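HTH-type transcriptional regulator ascG (Escherichia coli, PDB 3BRQ) represses transcription of the cryptic asc operon as a sequence-specific DNA-binding regulator of the LacI family. Local coordinates at residues E133-G138 against D163-H168; A199-L204 against E228-I233; A247-K252 against D289-P294. All coordinates share one frame; numbering follows the deposited sequence.

Interaction 1: residues E133-G138 against D163-H168; sequences ELINAG and DALAQH
The imidazole of His168 presents one face to Ile135, whose CD1 methyl stands 3.5 Å above the ring plane and is offset toward the rim. This is a CH-pi contact, with CD1 3.8 Å from the ring centroid and 25° off the ring normal. The second branch of Ile135 lies against the other part of the ring, CG2 coming within 3.6 Å of His168 CD2; it gets there because CG2 is anti to the backbone N, while CG1 (chi1 -59°) carries CD1 out to ND1 and to the carbonyl of Ala164. The side-chain amide of Asn136 approaches obliquely, its plane turned 62° from the ring.

His168 is the first residue beyond the end of its helix, and its ring folds back so that ND1 donates to Ala164 O over 2.6 Å, with the donor tilted from the carbonyl plane. That bond fixes the ring's rotation and gives the Ala164 carbonyl, in the last helical turn, a donor beside its weak bond from His168 N. A leucine in its place would probably leave Ala164 O without this donor and Ile135 without a flat surface to rest on.

Ile135 also reaches Ile142 of strand 142-145, while Leu134 faces the sheet and strand 203-206. Helix 152-167 thus packs alongside helix 123-136, on the same face of the sheet, with Ala164 on Val131 and His168 on Ala132.

Interaction 2: residues A199-L204 against E228-I233; sequences AKFSAL and EQVSVI
Leu204 and Val232 lie side by side on two neighbouring parallel strands, pointing the same way, with Leu204 CD2 4.1 Å from Val232 CG1. Just before them Val230 turns both its methyls to Phe201: CG2 sits 3.8 Å from Phe201 CE1, and CG1 is about as near to the same atom. The ring is met obliquely. Its CG lies between the backbone N and the carbonyl carbon (chi1 58°), a placement that swings the ring to Val230, and CG1 of that valine also touches Leu204 CB, so one branched residue links the aromatic and the leucine. On the other face of the sheet the small pair Ala203 and Ser231 stand together.

The backbones are joined in the alternating pattern of parallel strands. Ser231 N donates to Ser202 O, Leu204 N to Ser231 O at 2.7 Å, and Ile233 N to Leu204 O at 3.1 Å, the last two nearly along the C=O axis. Water 1 donates to both Ser202 O and Ser231 OG, and Ser231 OG is further bonded to Ile292 O. Ser202 OG pairs with His139.

These strands belong to the beta-alpha-beta unit 203-206, 209-221, 231-235, and helix 209-221 covers the leucine-valine face through Ala215, Ala212 and Met216. Helices cover both faces, but the chemistry differs: the Leu204 and Val232 face is wholly apolar in this contact, whereas the opposite one, under Leu134, mixes Ala203 and Ile233 with Ser231, whose hydroxyl bonds the tail of the chain.

Interaction 3: residues A247-K252 against D289-P294; sequences ALSSVK and DSLIAP
The backbones run past each other with Ala247 beside Asp289 and Leu248 beside Ser290, joined by one weak bond, Ser290 N to Ala247 O, bent to 128° at the hydrogen. The side chains do more of the joining. Ser290 OG accepts the backbone N-H of Ser249 at 2.8 Å in an almost straight bond (169°), and it takes a second, longer bond from Ser249 OG. It can reach because OG sits between its own backbone N and carbonyl carbon (chi1 64°). The same hydroxyl bonds to Val232 O, so a single buried oxygen ties Ser249 to strand 231-235. Ser249 OG, in turn, meets Arg288 N and lies against Leu291 CB.

At the outer margin, water 2 bridges the two segments: it accepts from Ala247 N at 2.9 Å and donates to Asp289 OD2 at 2.8 Å.

The Ser290 hydroxyl thus stands between Ser249 N and Val232 O, bridging two neighbouring parallel strands where a direct backbone rung would otherwise be expected. After strand 284-286, at the edge of the mixed sheet, the chain crosses past strands 249-252 and 231-235, held by these serine bonds, within the periplasmic binding protein-like domain that LacI-family repressors share.

Overall arrangement
The three contacts occupy one lobe and show how chemistry follows place in the fold; all are mainly buried, with an exposed residue at the margin of each. Interaction 2 lies within the sheet and is the most extensive, with regular backbone rungs and an apolar face. Interaction 1 joins two helices that cover one face of that sheet, by a methyl-on-ring contact with no hydrogen bond crossing between its segments. Interaction 3 gathers the chain's tail to the strands through hydroxyls and a water. Interactions 2 and 3 lie on neighbouring strands of one sheet and meet directly. Leu134 connects interaction 1 to interaction 2 by packing on Ala203 and Ile233, and Ala137 borders Ala293 and Pro294 of interaction 3.

Interaction 1: residues E133-G138 against D163-H168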
loop_
_atom_site.group_PDB
_atom_site.type_symbol
_atom_site.label_atom_id
_atom_site.label_comp_id
_atom_site.label_asym_id
_atom_site.label_seq_id
_atom_site.Cartn_x
_atom_site.Cartn_y
_atom_site.Cartn_z
ATOM N N GLU B 133 -12.571 -23.864 -8.612
ATOM C CA GLU B 133 -11.314 -24.582 -8.661
ATOM C C GLU B 133 -11.098 -25.414 -7.407
ATOM O O GLU B 133 -10.616 -26.563 -7.487
ATOM C CB GLU B 133 -10.167 -23.609 -8.847
ATOM C CG GLU B 133 -8.802 -24.311 -9.009
ATOM C CD GLU B 133 -7.764 -23.490 -9.735
ATOM O OE1 GLU B 133 -6.555 -23.846 -9.618
ATOM O OE2 GLU B 133 -8.134 -22.511 -10.436
ATOM N N LEU B 134 -11.461 -24.853 -6.244
ATOM C CA LEU B 134 -11.408 -25.612 -5.022
ATOM C C LEU B 134 -12.373 -26.760 -5.091
ATOM O O LEU B 134 -11.981 -27.881 -4.764
ATOM C CB LEU B 134 -11.697 -24.739 -3.767
ATOM C CG LEU B 134 -10.704 -23.638 -3.456
ATOM C CD1 LEU B 134 -11.208 -22.687 -2.319
ATOM C CD2 LEU B 134 -9.331 -24.164 -3.110
ATOM N N ILE B 135 -13.628 -26.511 -5.480
ATOM C CA ILE B 135 -14.634 -27.585 -5.564
ATOM C C ILE B 135 -14.202 -28.729 -6.501
ATOM O O ILE B 135 -14.337 -29.922 -6.170
ATOM C CB ILE B 135 -16.023 -27.087 -5.995
ATOM C CG1 ILE B 135 -16.559 -26.036 -5.002
ATOM C CG2 ILE B 135 -17.019 -28.303 -6.159
ATOM C CD1 ILE B 135 -17.818 -25.284 -5.458
ATOM N N ASN B 136 -13.664 -28.375 -7.660
ATOM C CA ASN B 136 -13.209 -29.394 -8.621
ATOM C C ASN B 136 -11.933 -30.119 -8.188
ATOM O O ASN B 136 -11.709 -31.257 -8.626
ATOM C CB ASN B 136 -13.087 -28.804 -10.030
ATOM C CG ASN B 136 -14.441 -28.428 -10.615
ATOM O OD1 ASN B 136 -14.659 -27.266 -11.011
ATOM N ND2 ASN B 136 -15.379 -29.392 -10.639
ATOM N N ALA B 137 -11.120 -29.484 -7.323
ATOM C CA ALA B 137 -10.021 -30.187 -6.640
ATOM C C ALA B 137 -10.485 -31.058 -5.456
ATOM O O ALA B 137 -9.657 -31.655 -4.773
ATOM C CB ALA B 137 -8.904 -29.234 -6.216
ATOM N N GLY B 138 -11.802 -31.176 -5.250
ATOM C CA GLY B 138 -12.344 -32.012 -4.186
ATOM C C GLY B 138 -12.821 -31.356 -2.884
ATOM O O GLY B 138 -13.209 -32.042 -1.951
ATOM N N ASP B 163 -22.516 -18.229 -5.343
ATOM C CA ASP B 163 -22.921 -18.786 -6.684
ATOM C C ASP B 163 -22.172 -20.072 -7.039
ATOM O O ASP B 163 -22.775 -20.996 -7.569
ATOM C CB ASP B 163 -22.773 -17.735 -7.791
ATOM C CG ASP B 163 -23.520 -18.121 -9.124
ATOM O OD1 ASP B 163 -24.587 -18.805 -9.120
ATOM O OD2 ASP B 163 -23.034 -17.682 -10.187
ATOM N N ALA B 164 -20.861 -20.119 -6.785
ATOM C CA ALA B 164 -20.051 -21.320 -6.994
ATOM C C ALA B 164 -20.527 -22.517 -6.171
ATOM O O ALA B 164 -20.679 -23.621 -6.728
ATOM C CB ALA B 164 -18.532 -21.033 -6.751
ATOM N N LEU B 165 -20.834 -22.311 -4.884
ATOM C CA LEU B 165 -21.469 -23.380 -4.115
ATOM C C LEU B 165 -22.806 -23.823 -4.731
ATOM O O LEU B 165 -23.044 -25.014 -4.919
ATOM C CB LEU B 165 -21.779 -22.947 -2.691
ATOM C CG LEU B 165 -20.681 -22.491 -1.755
ATOM C CD1 LEU B 165 -21.195 -22.500 -0.308
ATOM C CD2 LEU B 165 -19.429 -23.316 -1.922
ATOM N N ALA B 166 -23.678 -22.875 -5.006
ATOM C CA ALA B 166 -25.060 -23.255 -5.401
ATOM C C ALA B 166 -25.028 -24.008 -6.767
ATOM O O ALA B 166 -25.729 -25.044 -6.951
ATOM C CB ALA B 166 -25.946 -22.026 -5.488
ATOM N N GLN B 167 -24.217 -23.494 -7.697
ATOM C CA GLN B 167 -24.023 -24.138 -9.010
ATOM C C GLN B 167 -23.396 -25.534 -8.955
ATOM O O GLN B 167 -23.586 -26.318 -9.870
ATOM C CB GLN B 167 -23.225 -23.246 -9.960
ATOM C CG GLN B 167 -24.022 -22.084 -10.550
ATOM C CD GLN B 167 -23.367 -21.512 -11.809
ATOM O OE1 GLN B 167 -22.906 -22.260 -12.689
ATOM N NE2 GLN B 167 -23.333 -20.175 -11.909
ATOM N N HIS B 168 -22.679 -25.859 -7.884
ATOM C CA HIS B 168 -22.119 -27.201 -7.715
ATOM C C HIS B 168 -22.909 -28.057 -6.740
ATOM O O HIS B 168 -22.425 -29.082 -6.294
ATOM C CB HIS B 168 -20.666 -27.136 -7.264
ATOM C CG HIS B 168 -19.736 -26.537 -8.270
ATOM N ND1 HIS B 168 -19.676 -25.180 -8.519
ATOM C CD2 HIS B 168 -18.804 -27.109 -9.075
ATOM C CE1 HIS B 168 -18.755 -24.944 -9.437
ATOM N NE2 HIS B 168 -18.217 -26.098 -9.795
#

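Interaction 2: residues A199-L204 against E228-I233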
loop_
_atom_site.group_PDB
_atom_site.type_symbol
_atom_site.label_atom_id
_atom_site.label_comp_id
_atom_site.label_asym_id
_atom_site.label_seq_id
_atom_site.Cartn_x
_atom_site.Cartn_y
_atom_site.Cartn_z
ATOM N N ALA B 199 -17.754 -25.805 12.682
ATOM C CA ALA B 199 -18.196 -26.318 11.385
ATOM C C ALA B 199 -16.928 -26.661 10.579
ATOM O O ALA B 199 -16.002 -25.862 10.507
ATOM C CB ALA B 199 -19.096 -25.250 10.691
ATOM N N LYS B 200 -16.832 -27.883 10.063
ATOM C CA LYS B 200 -15.582 -28.326 9.447
ATOM C C LYS B 200 -15.342 -27.635 8.100
ATOM O O LYS B 200 -16.285 -27.393 7.315
ATOM C CB LYS B 200 -15.605 -29.840 9.221
ATOM C CG LYS B 200 -15.074 -30.663 10.375
ATOM C CD LYS B 200 -13.524 -30.835 10.221
ATOM C CE LYS B 200 -12.846 -31.577 11.393
ATOM N NZ LYS B 200 -13.521 -32.900 11.683
ATOM N N PHE B 201 -14.086 -27.329 7.804
ATOM C CA PHE B 201 -13.785 -26.885 6.470
ATOM C C PHE B 201 -12.388 -27.370 6.028
ATOM O O PHE B 201 -11.481 -27.456 6.873
ATOM C CB PHE B 201 -13.968 -25.344 6.374
ATOM C CG PHE B 201 -13.111 -24.541 7.357
ATOM C CD1 PHE B 201 -11.875 -24.079 6.968
ATOM C CD2 PHE B 201 -13.577 -24.259 8.655
ATOM C CE1 PHE B 201 -11.089 -23.371 7.822
ATOM C CE2 PHE B 201 -12.792 -23.542 9.552
ATOM C CZ PHE B 201 -11.549 -23.092 9.124
ATOM N N SER B 202 -12.214 -27.656 4.729
ATOM C CA SER B 202 -10.909 -28.060 4.152
ATOM C C SER B 202 -10.193 -26.931 3.396
ATOM O O SER B 202 -8.993 -27.026 3.089
ATOM C CB SER B 202 -11.019 -29.336 3.264
ATOM O OG SER B 202 -11.811 -29.127 2.083
ATOM N N ALA B 203 -10.905 -25.839 3.128
ATOM C CA ALA B 203 -10.304 -24.741 2.398
ATOM C C ALA B 203 -10.909 -23.431 2.894
ATOM O O ALA B 203 -12.053 -23.423 3.330
ATOM C CB ALA B 203 -10.519 -24.919 0.852
ATOM N N LEU B 204 -10.122 -22.356 2.839
ATOM C CA LEU B 204 -10.567 -21.018 3.235
ATOM C C LEU B 204 -10.254 -20.023 2.109
ATOM O O LEU B 204 -9.078 -19.912 1.654
ATOM C CB LEU B 204 -9.848 -20.544 4.532
ATOM C CG LEU B 204 -10.131 -19.037 4.772
ATOM C CD1 LEU B 204 -11.103 -18.851 5.861
ATOM C CD2 LEU B 204 -8.861 -18.250 5.065
ATOM N N GLU B 228 -2.272 -28.742 4.141
ATOM C CA GLU B 228 -2.730 -30.131 4.336
ATOM C C GLU B 228 -4.106 -30.312 4.920
ATOM O O GLU B 228 -4.882 -31.143 4.446
ATOM C CB GLU B 228 -1.763 -30.939 5.134
ATOM C CG GLU B 228 -0.533 -31.233 4.325
ATOM C CD GLU B 228 0.555 -30.247 4.601
ATOM O OE1 GLU B 228 0.269 -29.195 5.237
ATOM O OE2 GLU B 228 1.699 -30.530 4.166
ATOM N N GLN B 229 -4.386 -29.547 5.971
ATOM C CA GLN B 229 -5.681 -29.619 6.606
ATOM C C GLN B 229 -6.577 -28.517 6.076
ATOM O O GLN B 229 -7.756 -28.757 5.796
ATOM C CB GLN B 229 -5.508 -29.563 8.120
ATOM C CG GLN B 229 -5.223 -30.918 8.754
ATOM C CD GLN B 229 -4.674 -30.832 10.196
ATOM O OE1 GLN B 229 -3.947 -29.917 10.568
ATOM N NE2 GLN B 229 -4.983 -31.837 10.976
ATOM N N VAL B 230 -6.029 -27.314 5.914
ATOM C CA VAL B 230 -6.827 -26.218 5.285
ATOM C C VAL B 230 -6.016 -25.527 4.179
ATOM O O VAL B 230 -4.939 -24.990 4.436
ATOM C CB VAL B 230 -7.311 -25.179 6.337
ATOM C CG1 VAL B 230 -7.964 -23.942 5.659
ATOM C CG2 VAL B 230 -8.226 -25.802 7.289
ATOM N N SER B 231 -6.532 -25.586 2.965
ATOM C CA SER B 231 -5.997 -24.835 1.833
ATOM C C SER B 231 -6.462 -23.372 1.915
ATOM O O SER B 231 -7.621 -23.114 2.263
ATOM C CB SER B 231 -6.458 -25.470 0.518
ATOM O OG SER B 231 -5.656 -26.621 0.201
ATOM N N VAL B 232 -5.554 -22.433 1.617
ATOM C CA VAL B 232 -5.865 -20.994 1.664
ATOM C C VAL B 232 -5.614 -20.274 0.306
ATOM O O VAL B 232 -4.571 -20.466 -0.361
ATOM C CB VAL B 232 -5.062 -20.303 2.842
ATOM C CG1 VAL B 232 -5.377 -18.783 2.988
ATOM C CG2 VAL B 232 -5.301 -21.028 4.153
ATOM N N ILE B 233 -6.561 -19.423 -0.066
ATOM C CA ILE B 233 -6.516 -18.548 -1.269
ATOM C C ILE B 233 -6.866 -17.113 -0.828
ATOM O O ILE B 233 -7.721 -16.910 0.026
ATOM C CB ILE B 233 -7.549 -19.068 -2.344
ATOM C CG1 ILE B 233 -7.086 -20.434 -2.915
ATOM C CG2 ILE B 233 -7.724 -18.092 -3.481
ATOM C CD1 ILE B 233 -7.821 -20.843 -4.235
HETATM O O HOH W 1 -6.633 -28.790 2.229
#

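Interaction 3: residues A247-K252 against D289-P294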
loop_
_atom_site.group_PDB
_atom_site.type_symbol
_atom_site.label_atom_id
_atom_site.label_comp_id
_atom_site.label_asym_id
_atom_site.label_seq_id
_atom_site.Cartn_x
_atom_site.Cartn_y
_atom_site.Cartn_z
ATOM N N ALA B 247 3.815 -20.289 0.792
ATOM C CA ALA B 247 3.567 -19.310 -0.224
ATOM C C ALA B 247 2.057 -19.217 -0.515
ATOM O O ALA B 247 1.381 -20.246 -0.704
ATOM C CB ALA B 247 4.318 -19.660 -1.519
ATOM N N LEU B 248 1.566 -17.978 -0.618
ATOM C CA LEU B 248 0.131 -17.751 -0.653
ATOM C C LEU B 248 -0.450 -17.753 -2.078
ATOM O O LEU B 248 -0.135 -16.881 -2.867
ATOM C CB LEU B 248 -0.187 -16.440 0.096
ATOM C CG LEU B 248 -1.563 -15.802 -0.074
ATOM C CD1 LEU B 248 -2.681 -16.762 0.540
ATOM C CD2 LEU B 248 -1.657 -14.451 0.546
ATOM N N SER B 249 -1.314 -18.716 -2.397
ATOM C CA SER B 249 -2.085 -18.677 -3.664
ATOM C C SER B 249 -3.002 -17.462 -3.643
ATOM O O SER B 249 -3.655 -17.190 -2.636
ATOM C CB SER B 249 -2.966 -19.915 -3.850
ATOM O OG SER B 249 -2.271 -21.136 -3.758
ATOM N N SER B 250 -3.044 -16.715 -4.747
ATOM C CA SER B 250 -3.787 -15.453 -4.789
ATOM C C SER B 250 -4.323 -15.106 -6.178
ATOM O O SER B 250 -3.701 -15.393 -7.178
ATOM C CB SER B 250 -2.944 -14.293 -4.293
ATOM O OG SER B 250 -3.779 -13.139 -4.060
ATOM N N VAL B 251 -5.489 -14.486 -6.203
ATOM C CA VAL B 251 -6.089 -13.994 -7.413
ATOM C C VAL B 251 -5.438 -12.660 -7.825
ATOM O O VAL B 251 -5.516 -11.679 -7.116
ATOM C CB VAL B 251 -7.662 -13.862 -7.252
ATOM C CG1 VAL B 251 -8.261 -13.276 -8.467
ATOM C CG2 VAL B 251 -8.267 -15.228 -7.024
ATOM N N LYS B 252 -4.804 -12.637 -9.000
ATOM C CA LYS B 252 -4.215 -11.424 -9.527
ATOM C C LYS B 252 -5.184 -10.666 -10.431
ATOM O O LYS B 252 -5.782 -11.250 -11.340
ATOM C CB LYS B 252 -2.925 -11.728 -10.299
ATOM C CG LYS B 252 -2.166 -10.471 -10.754
ATOM C CD LYS B 252 -0.873 -10.914 -11.400
ATOM C CE LYS B 252 0.092 -9.736 -11.546
ATOM N NZ LYS B 252 -0.189 -8.939 -12.775
ATOM N N ASP B 289 1.964 -22.734 -2.925
ATOM C CA ASP B 289 2.009 -23.847 -1.997
ATOM C C ASP B 289 0.860 -23.910 -0.988
ATOM O O ASP B 289 0.695 -24.973 -0.409
ATOM C CB ASP B 289 3.339 -23.846 -1.239
ATOM C CG ASP B 289 4.501 -24.271 -2.120
ATOM O OD1 ASP B 289 4.243 -24.936 -3.157
ATOM O OD2 ASP B 289 5.652 -23.923 -1.786
ATOM N N SER B 290 0.088 -22.818 -0.782
ATOM C CA SER B 290 -1.013 -22.810 0.196
ATOM C C SER B 290 -2.223 -23.538 -0.318
ATOM O O SER B 290 -3.217 -23.705 0.399
ATOM C CB SER B 290 -1.454 -21.389 0.522
ATOM O OG SER B 290 -2.001 -20.744 -0.617
ATOM N N LEU B 291 -2.154 -23.979 -1.563
ATOM C CA LEU B 291 -3.276 -24.673 -2.150
ATOM C C LEU B 291 -2.892 -26.102 -2.553
ATOM O O LEU B 291 -1.901 -26.289 -3.271
ATOM C CB LEU B 291 -3.808 -23.873 -3.343
ATOM C CG LEU B 291 -4.952 -24.463 -4.189
ATOM C CD1 LEU B 291 -6.216 -24.532 -3.383
ATOM C CD2 LEU B 291 -5.154 -23.578 -5.412
ATOM N N ILE B 292 -3.685 -27.081 -2.082
ATOM C CA ILE B 292 -3.649 -28.473 -2.558
ATOM C C ILE B 292 -4.982 -29.211 -2.301
ATOM O O ILE B 292 -5.889 -28.652 -1.699
ATOM C CB ILE B 292 -2.544 -29.265 -1.884
ATOM C CG1 ILE B 292 -2.891 -29.529 -0.419
ATOM C CG2 ILE B 292 -1.177 -28.565 -2.059
ATOM C CD1 ILE B 292 -2.091 -30.663 0.209
ATOM N N ALA B 293 -5.113 -30.462 -2.741
ATOM C CA ALA B 293 -6.371 -31.222 -2.491
ATOM C C ALA B 293 -6.584 -31.490 -0.982
ATOM O O ALA B 293 -5.633 -31.385 -0.198
ATOM C CB ALA B 293 -6.386 -32.540 -3.285
ATOM N N PRO B 294 -7.816 -31.848 -0.566
ATOM C CA PRO B 294 -7.959 -32.189 0.867
ATOM C C PRO B 294 -7.267 -33.548 1.178
ATOM O O PRO B 294 -6.710 -34.175 0.256
ATOM C CB PRO B 294 -9.490 -32.232 1.076
ATOM C CG PRO B 294 -10.065 -32.448 -0.270
ATOM C CD PRO B 294 -9.078 -31.995 -1.314
HETATM O O HOH W 2 5.814 -22.345 0.484
#